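Local coordinates for protein carbonic anhydrase (PDB 7COI) that probably catalyses the reversible hydration of carbon dioxide to hydrogencarbonate, as a zinc-dependent beta-class carbonic anhydrase of a pathogenic mould, at residues Leu130-Pro134 and Gly135-Thr139; Ala156-Glu159 and Phe160-His164; Ala234-Lys238 and Ser239-Glu243. All blocks are in the same frame, centred on the assembly; numbering follows the deposited sequence.

In the fold
The three contacts follow one another along the chain within the beta-carbonic anhydrase fold, and all lie away from the zinc ligands Cys-119, His-175 and Cys-178. Contact 1 leads into strand 137-142, at an outermost position of the sheet within this chain; contact 2 runs along helix 152-164, which packs on that sheet. Their centres are about 16 Å apart, and Phe-138 of contact 1 packs on contact 2, its CZ 3.6 Å from Phe-160 CD1. The centres of contacts 2 and 3 are about 11 Å apart; Arg-163 NH2 forms a salt bridge with Glu-243 OE1 at 3.1 Å. Contacts 1 and 3 do not touch. A second subunit packs against contacts 1 and 2, its zinc-site residue Asp-121 on Phe-138; a third hydrogen-bonds Gln-237 of contact 3.

Contact 1: Leu130-Pro134 and Gly135-Thr139; sequences LGLLP and GDVFT
A type II beta turn from Leu-133 to Asp-136 leads the chain from helix 126-129, which closes in a Schellman motif at Gly-131, into strand 137-142 of the beta-carbonic anhydrase sheet. Two hydrogen bonds join the residues at its ends. Asp-136 N donates to Leu-133 O at 3.2 Å, while the carboxylate reaches back so that Leu-133 N donates to Asp-136 OD2 at 2.9 Å. This second bond is fairly straight (161°), but the N-H meets OD2 from above the carboxylate plane, 42° out of it. Gly-135 takes the positive-phi position of the turn. On the apolar side, the CD1 methyl of Leu-132 meets Val-137 CG2 at 3.6 Å, the two side chains crossing at about a right angle; Leu-130 CD1 approaches the same methyl more loosely. Val-137 CG2 is placed beside its own backbone N by a chi1 of -171°. Trp-116 of the adjacent strand touches both Leu-130 and Val-137, and Lys-87 of the second subunit packs on Leu-132. One water donates to Pro-134 O at 2.8 Å and to Asp-136 OD1 at 2.6 Å, tying the carboxylate's other oxygen to the turn.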
loop_
_atom_site.group_PDB
_atom_site.type_symbol
_atom_site.label_atom_id
_atom_site.label_comp_id
_atom_site.label_asym_id
_atom_site.label_seq_id
_atom_site.Cartn_x
_atom_site.Cartn_y
_atom_site.Cartn_z
ATOM N N LEU A 130 -8.479 29.429 0.843
ATOM C CA LEU A 130 -8.050 30.063 -0.434
ATOM C C LEU A 130 -9.089 31.086 -0.941
ATOM O O LEU A 130 -8.835 31.679 -1.995
ATOM C CB LEU A 130 -7.815 28.969 -1.477
ATOM C CG LEU A 130 -6.599 28.085 -1.233
ATOM C CD1 LEU A 130 -6.541 26.973 -2.243
ATOM C CD2 LEU A 130 -5.294 28.882 -1.218
ATOM N N GLY A 131 -10.242 31.214 -0.288
ATOM C CA GLY A 131 -11.328 32.096 -0.752
ATOM C C GLY A 131 -11.860 31.659 -2.094
ATOM O O GLY A 131 -12.189 32.533 -2.935
ATOM N N LEU A 132 -11.940 30.344 -2.334
ATOM C CA LEU A 132 -12.340 29.805 -3.645
ATOM C C LEU A 132 -13.708 29.137 -3.514
ATOM O O LEU A 132 -14.344 29.189 -2.427
ATOM C CB LEU A 132 -11.257 28.877 -4.202
ATOM C CG LEU A 132 -9.944 29.565 -4.575
ATOM C CD1 LEU A 132 -8.901 28.556 -5.040
ATOM C CD2 LEU A 132 -10.171 30.615 -5.661
ATOM N N LEU A 133 -14.151 28.579 -4.620
ATOM C CA LEU A 133 -15.492 28.011 -4.777
ATOM C C LEU A 133 -15.352 26.534 -5.080
ATOM O O LEU A 133 -14.309 26.082 -5.552
ATOM C CB LEU A 133 -16.187 28.722 -5.931
ATOM C CG LEU A 133 -16.548 30.196 -5.716
ATOM C CD1 LEU A 133 -17.223 30.741 -6.961
ATOM C CD2 LEU A 133 -17.488 30.332 -4.526
ATOM N N PRO A 134 -16.448 25.767 -4.918
ATOM C CA PRO A 134 -16.504 24.430 -5.471
ATOM C C PRO A 134 -16.107 24.469 -6.954
ATOM O O PRO A 134 -16.468 25.450 -7.631
ATOM C CB PRO A 134 -17.974 24.030 -5.315
ATOM C CG PRO A 134 -18.443 24.849 -4.119
ATOM C CD PRO A 134 -17.665 26.141 -4.184
ATOM N N GLY A 135 -15.301 23.496 -7.405
ATOM C CA GLY A 135 -14.846 23.395 -8.796
ATOM C C GLY A 135 -13.457 23.973 -9.003
ATOM O O GLY A 135 -12.891 23.782 -10.073
ATOM N N ASP A 136 -12.899 24.644 -8.015
ATOM C CA ASP A 136 -11.608 25.347 -8.151
ATOM C C ASP A 136 -10.430 24.447 -7.777
ATOM O O ASP A 136 -9.329 24.622 -8.378
ATOM C CB ASP A 136 -11.621 26.648 -7.367
ATOM C CG ASP A 136 -12.549 27.713 -7.932
ATOM O OD1 ASP A 136 -12.981 27.570 -9.104
ATOM O OD2 ASP A 136 -12.869 28.652 -7.180
ATOM N N VAL A 137 -10.580 23.570 -6.779
ATOM C CA VAL A 137 -9.415 22.860 -6.187
ATOM C C VAL A 137 -9.697 21.350 -6.083
ATOM O O VAL A 137 -10.476 20.925 -5.198
ATOM C CB VAL A 137 -9.024 23.434 -4.817
ATOM C CG1 VAL A 137 -7.703 22.847 -4.342
ATOM C CG2 VAL A 137 -8.940 24.962 -4.840
ATOM N N PHE A 138 -8.990 20.579 -6.885
ATOM C CA PHE A 138 -8.963 19.097 -6.785
ATOM C C PHE A 138 -8.099 18.750 -5.580
ATOM O O PHE A 138 -6.996 19.312 -5.453
ATOM C CB PHE A 138 -8.474 18.499 -8.102
ATOM C CG PHE A 138 -8.743 17.031 -8.239
ATOM C CD1 PHE A 138 -10.015 16.584 -8.561
ATOM C CD2 PHE A 138 -7.730 16.101 -8.140
ATOM C CE1 PHE A 138 -10.274 15.238 -8.741
ATOM C CE2 PHE A 138 -7.979 14.751 -8.337
ATOM C CZ PHE A 138 -9.256 14.320 -8.624
ATOM N N THR A 139 -8.601 17.938 -4.653
ATOM C CA THR A 139 -8.019 17.879 -3.291
ATOM C C THR A 139 -7.677 16.460 -2.818
ATOM O O THR A 139 -8.526 15.568 -2.891
ATOM C CB THR A 139 -8.953 18.532 -2.279
ATOM O OG1 THR A 139 -9.201 19.889 -2.677
ATOM C CG2 THR A 139 -8.377 18.506 -0.889
HETATM O O HOH W 1 -12.701 23.957 -4.751
HETATM O O HOH W 2 -15.433 27.022 -9.668
#

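Contact 2: Ala156-Glu159 and Phe160-His164; sequences AVIE and FAVRH
Glu-159 and Arg-163, one helical turn apart, form a salt bridge along one side of their helix: Arg-163 NE donates to Glu-159 OE2 at 2.9 Å. The two side chains run side by side and point the same way. OE2 lies almost in the guanidinium plane, at its edge, whereas NE meets the carboxylate on its syn side and 27° out of plane, with the bond noticeably bent (134°). Glu-159 starts with CG opposite the backbone N (chi1 175°) and then bends at chi2, which turns the carboxylate along the helix toward Arg-163; a bend at chi3 of the arginine presents NE to it.

Water extends this polar cluster. One molecule donates to Glu-159 OE2 at 2.5 Å and also hydrogen-bonds His-164 NE2, while another donates to Glu-159 OE1 and accepts from Arg-163 NH2. That NH2 has a further anionic partner, Glu-243 of helix 239-248. The His-164 ring has Arg-163 CG over its centre on one face.

Backbone bonds of alpha-helical spacing run from Phe-160 N to Ala-156 O through Arg-163 N to Glu-159 O. They belong to helix 152-164, which packs on the central sheet of the beta-carbonic anhydrase fold.

Among apolar groups, Ile-158 and Val-162 lie alongside each other, CG2 to CG2 at 4.1 Å. Val-162 CG2 also lies 3.2 Å from Ile-158 O. Ile-158 faces Leu-115 and Ile-117 of strand 114-119 as well as Val-241, and Val-162 packs on Ala-244. Phe-160 instead meets Ile-143 of the second subunit.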
loop_
_atom_site.group_PDB
_atom_site.type_symbol
_atom_site.label_atom_id
_atom_site.label_comp_id
_atom_site.label_asym_id
_atom_site.label_seq_id
_atom_site.Cartn_x
_atom_site.Cartn_y
_atom_site.Cartn_z
ATOM N N ALA A 156 -2.828 7.844 -7.358
ATOM C CA ALA A 156 -4.045 7.892 -8.195
ATOM C C ALA A 156 -4.573 9.329 -8.301
ATOM O O ALA A 156 -4.973 9.750 -9.415
ATOM C CB ALA A 156 -5.052 6.919 -7.658
ATOM N N VAL A 157 -4.548 10.093 -7.211
ATOM C CA VAL A 157 -4.981 11.507 -7.243
ATOM C C VAL A 157 -4.094 12.270 -8.240
ATOM O O VAL A 157 -4.637 13.063 -9.050
ATOM C CB VAL A 157 -4.934 12.132 -5.846
ATOM C CG1 VAL A 157 -4.978 13.659 -5.931
ATOM C CG2 VAL A 157 -6.043 11.560 -4.965
ATOM N N ILE A 158 -2.779 12.091 -8.136
ATOM C CA ILE A 158 -1.815 12.874 -8.967
ATOM C C ILE A 158 -2.027 12.491 -10.437
ATOM O O ILE A 158 -2.097 13.411 -11.270
ATOM C CB ILE A 158 -0.383 12.637 -8.479
ATOM C CG1 ILE A 158 -0.210 13.281 -7.104
ATOM C CG2 ILE A 158 0.627 13.102 -9.527
ATOM C CD1 ILE A 158 0.956 12.823 -6.305
ATOM N N GLU A 159 -2.193 11.209 -10.734
ATOM C CA GLU A 159 -2.435 10.729 -12.115
ATOM C C GLU A 159 -3.706 11.388 -12.655
ATOM O O GLU A 159 -3.676 11.926 -13.803
ATOM C CB GLU A 159 -2.509 9.214 -12.132
ATOM C CG GLU A 159 -2.873 8.612 -13.479
ATOM C CD GLU A 159 -1.829 8.729 -14.592
ATOM O OE1 GLU A 159 -0.653 8.945 -14.303
ATOM O OE2 GLU A 159 -2.222 8.581 -15.733
ATOM N N PHE A 160 -4.793 11.361 -11.878
ATOM C CA PHE A 160 -6.098 11.887 -12.342
ATOM C C PHE A 160 -5.990 13.405 -12.557
ATOM O O PHE A 160 -6.382 13.895 -13.634
ATOM C CB PHE A 160 -7.208 11.529 -11.371
ATOM C CG PHE A 160 -8.578 11.711 -11.960
ATOM C CD1 PHE A 160 -9.188 12.950 -11.971
ATOM C CD2 PHE A 160 -9.273 10.619 -12.445
ATOM C CE1 PHE A 160 -10.446 13.115 -12.524
ATOM C CE2 PHE A 160 -10.542 10.781 -12.997
ATOM C CZ PHE A 160 -11.125 12.024 -13.021
ATOM N N ALA A 161 -5.430 14.135 -11.591
ATOM C CA ALA A 161 -5.350 15.605 -11.661
ATOM C C ALA A 161 -4.464 16.011 -12.858
ATOM O O ALA A 161 -4.817 16.961 -13.585
ATOM C CB ALA A 161 -4.812 16.169 -10.391
ATOM N N VAL A 162 -3.303 15.391 -12.983
ATOM C CA VAL A 162 -2.262 15.862 -13.933
ATOM C C VAL A 162 -2.611 15.397 -15.348
ATOM O O VAL A 162 -2.593 16.241 -16.273
ATOM C CB VAL A 162 -0.851 15.456 -13.502
ATOM C CG1 VAL A 162 0.166 15.872 -14.551
ATOM C CG2 VAL A 162 -0.492 16.082 -12.180
ATOM N N ARG A 163 -2.958 14.129 -15.543
ATOM C CA ARG A 163 -3.166 13.598 -16.907
ATOM C C ARG A 163 -4.585 13.913 -17.375
ATOM O O ARG A 163 -4.743 14.320 -18.546
ATOM C CB ARG A 163 -2.893 12.099 -16.993
ATOM C CG ARG A 163 -3.091 11.507 -18.390
ATOM C CD ARG A 163 -2.640 10.063 -18.507
ATOM N NE ARG A 163 -1.240 9.885 -18.129
ATOM C CZ ARG A 163 -0.189 10.204 -18.919
ATOM N NH1 ARG A 163 -0.382 10.753 -20.113
ATOM N NH2 ARG A 163 1.055 10.011 -18.516
ATOM N N HIS A 164 -5.598 13.704 -16.532
ATOM C CA HIS A 164 -7.012 13.721 -16.958
ATOM C C HIS A 164 -7.595 15.137 -16.806
ATOM O O HIS A 164 -8.152 15.627 -17.773
ATOM C CB HIS A 164 -7.776 12.607 -16.272
ATOM C CG HIS A 164 -7.258 11.275 -16.679
ATOM N ND1 HIS A 164 -7.423 10.799 -17.961
ATOM C CD2 HIS A 164 -6.533 10.347 -16.021
ATOM C CE1 HIS A 164 -6.858 9.602 -18.054
ATOM N NE2 HIS A 164 -6.302 9.304 -16.867
HETATM O O HOH W 3 -4.355 7.414 -16.310
HETATM O O HOH W 4 0.813 8.451 -16.488
#

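Contact 3: Ala234-Lys238 and Ser239-Glu243; sequences ALTQK and SVVLE
Val-241 and Leu-242 fold their side chains back over the end of the preceding helix. Val-241 CG2 touches Leu-235 CD1 at 4.0 Å, the two side chains crossing at about a right angle, and comes within 3.3 Å of Leu-235 O. A chi1 of 174° sets this methyl beside the backbone N of Val-241, while CG1 leans toward Thr-236 CA. The branch point of Leu-242 presses on the carbonyl of Thr-236: its CG is 3.0 Å from Thr-236 O, a tight approach, and both methyls crowd the same oxygen.

The backbone fixes these positions. Leu-242 N donates to Lys-238 O at 3.1 Å, nearly straight at 173°, and Val-241 N adds a weak bond to the same oxygen. One carbonyl thus receives two N-H groups in the first turn of the new helix. Beside it, Ser-239 OG donates to Glu-243 OE2 at 2.7 Å, reaching the carboxylate on its anti side. Ser-239 OG has a second partner in Thr-285 N, and Glu-243 is the carboxylate that also pairs with Arg-163.

Further out, Ile-158 of helix 152-164 packs on Leu-235, Lys-238 and Val-241, while Leu-276 and Phe-283 of helix 273-283 meet Leu-242. Thr-236 OG1 hydrogen-bonds Arg-279 of that last helix, and Gln-237 bonds through its amide to Gln-202 and Glu-205 of the third subunit. The segment is a short linker between two helices: helix 216-236 ends, Gln-237 leaves the helical backbone angles, and Lys-238 takes the N-cap position of helix 239-248.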
loop_
_atom_site.group_PDB
_atom_site.type_symbol
_atom_site.label_atom_id
_atom_site.label_comp_id
_atom_site.label_asym_id
_atom_site.label_seq_id
_atom_site.Cartn_x
_atom_site.Cartn_y
_atom_site.Cartn_z
ATOM N N ALA A 234 9.407 14.114 -4.230
ATOM C CA ALA A 234 8.689 12.849 -4.495
ATOM C C ALA A 234 7.678 13.060 -5.615
ATOM O O ALA A 234 7.513 12.175 -6.459
ATOM C CB ALA A 234 8.029 12.364 -3.232
ATOM N N LEU A 235 6.987 14.204 -5.614
ATOM C CA LEU A 235 5.944 14.534 -6.608
ATOM C C LEU A 235 6.591 14.571 -7.992
ATOM O O LEU A 235 5.985 14.041 -8.926
ATOM C CB LEU A 235 5.341 15.891 -6.214
ATOM C CG LEU A 235 4.378 16.512 -7.195
ATOM C CD1 LEU A 235 3.104 15.670 -7.293
ATOM C CD2 LEU A 235 4.044 17.929 -6.725
ATOM N N THR A 236 7.790 15.157 -8.117
ATOM C CA THR A 236 8.480 15.286 -9.420
ATOM C C THR A 236 9.184 13.990 -9.835
ATOM O O THR A 236 9.540 13.911 -11.014
ATOM C CB THR A 236 9.431 16.490 -9.420
ATOM O OG1 THR A 236 10.407 16.352 -8.396
ATOM C CG2 THR A 236 8.699 17.796 -9.219
ATOM N N GLN A 237 9.332 13.003 -8.950
ATOM C CA GLN A 237 9.872 11.649 -9.272
ATOM C C GLN A 237 8.748 10.765 -9.801
ATOM O O GLN A 237 8.607 9.617 -9.359
ATOM C CB GLN A 237 10.572 11.043 -8.067
ATOM C CG GLN A 237 11.848 11.797 -7.718
ATOM C CD GLN A 237 12.542 11.272 -6.484
ATOM O OE1 GLN A 237 11.904 10.856 -5.526
ATOM N NE2 GLN A 237 13.869 11.314 -6.485
ATOM N N LYS A 238 7.920 11.341 -10.654
ATOM C CA LYS A 238 6.769 10.679 -11.283
ATOM C C LYS A 238 6.767 11.137 -12.729
ATOM O O LYS A 238 6.727 12.368 -12.958
ATOM C CB LYS A 238 5.469 11.068 -10.596
ATOM C CG LYS A 238 5.381 10.627 -9.145
ATOM C CD LYS A 238 4.033 10.948 -8.517
ATOM C CE LYS A 238 4.057 10.725 -7.011
ATOM N NZ LYS A 238 4.362 9.314 -6.687
ATOM N N SER A 239 6.767 10.197 -13.653
ATOM C CA SER A 239 6.813 10.531 -15.099
ATOM C C SER A 239 5.638 11.445 -15.465
ATOM O O SER A 239 5.847 12.411 -16.255
ATOM C CB SER A 239 6.839 9.302 -15.952
ATOM O OG SER A 239 7.175 9.676 -17.284
ATOM N N VAL A 240 4.447 11.211 -14.891
ATOM C CA VAL A 240 3.242 11.988 -15.303
ATOM C C VAL A 240 3.470 13.471 -14.989
ATOM O O VAL A 240 3.048 14.352 -15.824
ATOM C CB VAL A 240 1.932 11.438 -14.706
ATOM C CG1 VAL A 240 1.872 11.570 -13.188
ATOM C CG2 VAL A 240 0.720 12.102 -15.323
ATOM N N VAL A 241 4.092 13.770 -13.857
ATOM C CA VAL A 241 4.385 15.164 -13.454
ATOM C C VAL A 241 5.494 15.737 -14.348
ATOM O O VAL A 241 5.328 16.880 -14.841
ATOM C CB VAL A 241 4.756 15.236 -11.966
ATOM C CG1 VAL A 241 5.199 16.626 -11.550
ATOM C CG2 VAL A 241 3.580 14.757 -11.113
ATOM N N LEU A 242 6.603 15.023 -14.508
ATOM C CA LEU A 242 7.739 15.534 -15.339
ATOM C C LEU A 242 7.248 15.828 -16.762
ATOM O O LEU A 242 7.639 16.889 -17.309
ATOM C CB LEU A 242 8.882 14.520 -15.346
ATOM C CG LEU A 242 9.584 14.352 -14.009
ATOM C CD1 LEU A 242 10.416 13.088 -13.989
ATOM C CD2 LEU A 242 10.420 15.566 -13.674
ATOM N N GLU A 243 6.433 14.951 -17.337
ATOM C CA GLU A 243 5.849 15.128 -18.689
ATOM C C GLU A 243 5.067 16.458 -18.743
ATOM O O GLU A 243 5.238 17.250 -19.702
ATOM C CB GLU A 243 4.935 13.958 -19.058
ATOM C CG GLU A 243 5.615 12.620 -19.301
ATOM C CD GLU A 243 4.631 11.449 -19.236
ATOM O OE1 GLU A 243 3.412 11.680 -19.504
ATOM O OE2 GLU A 243 5.046 10.320 -18.855
#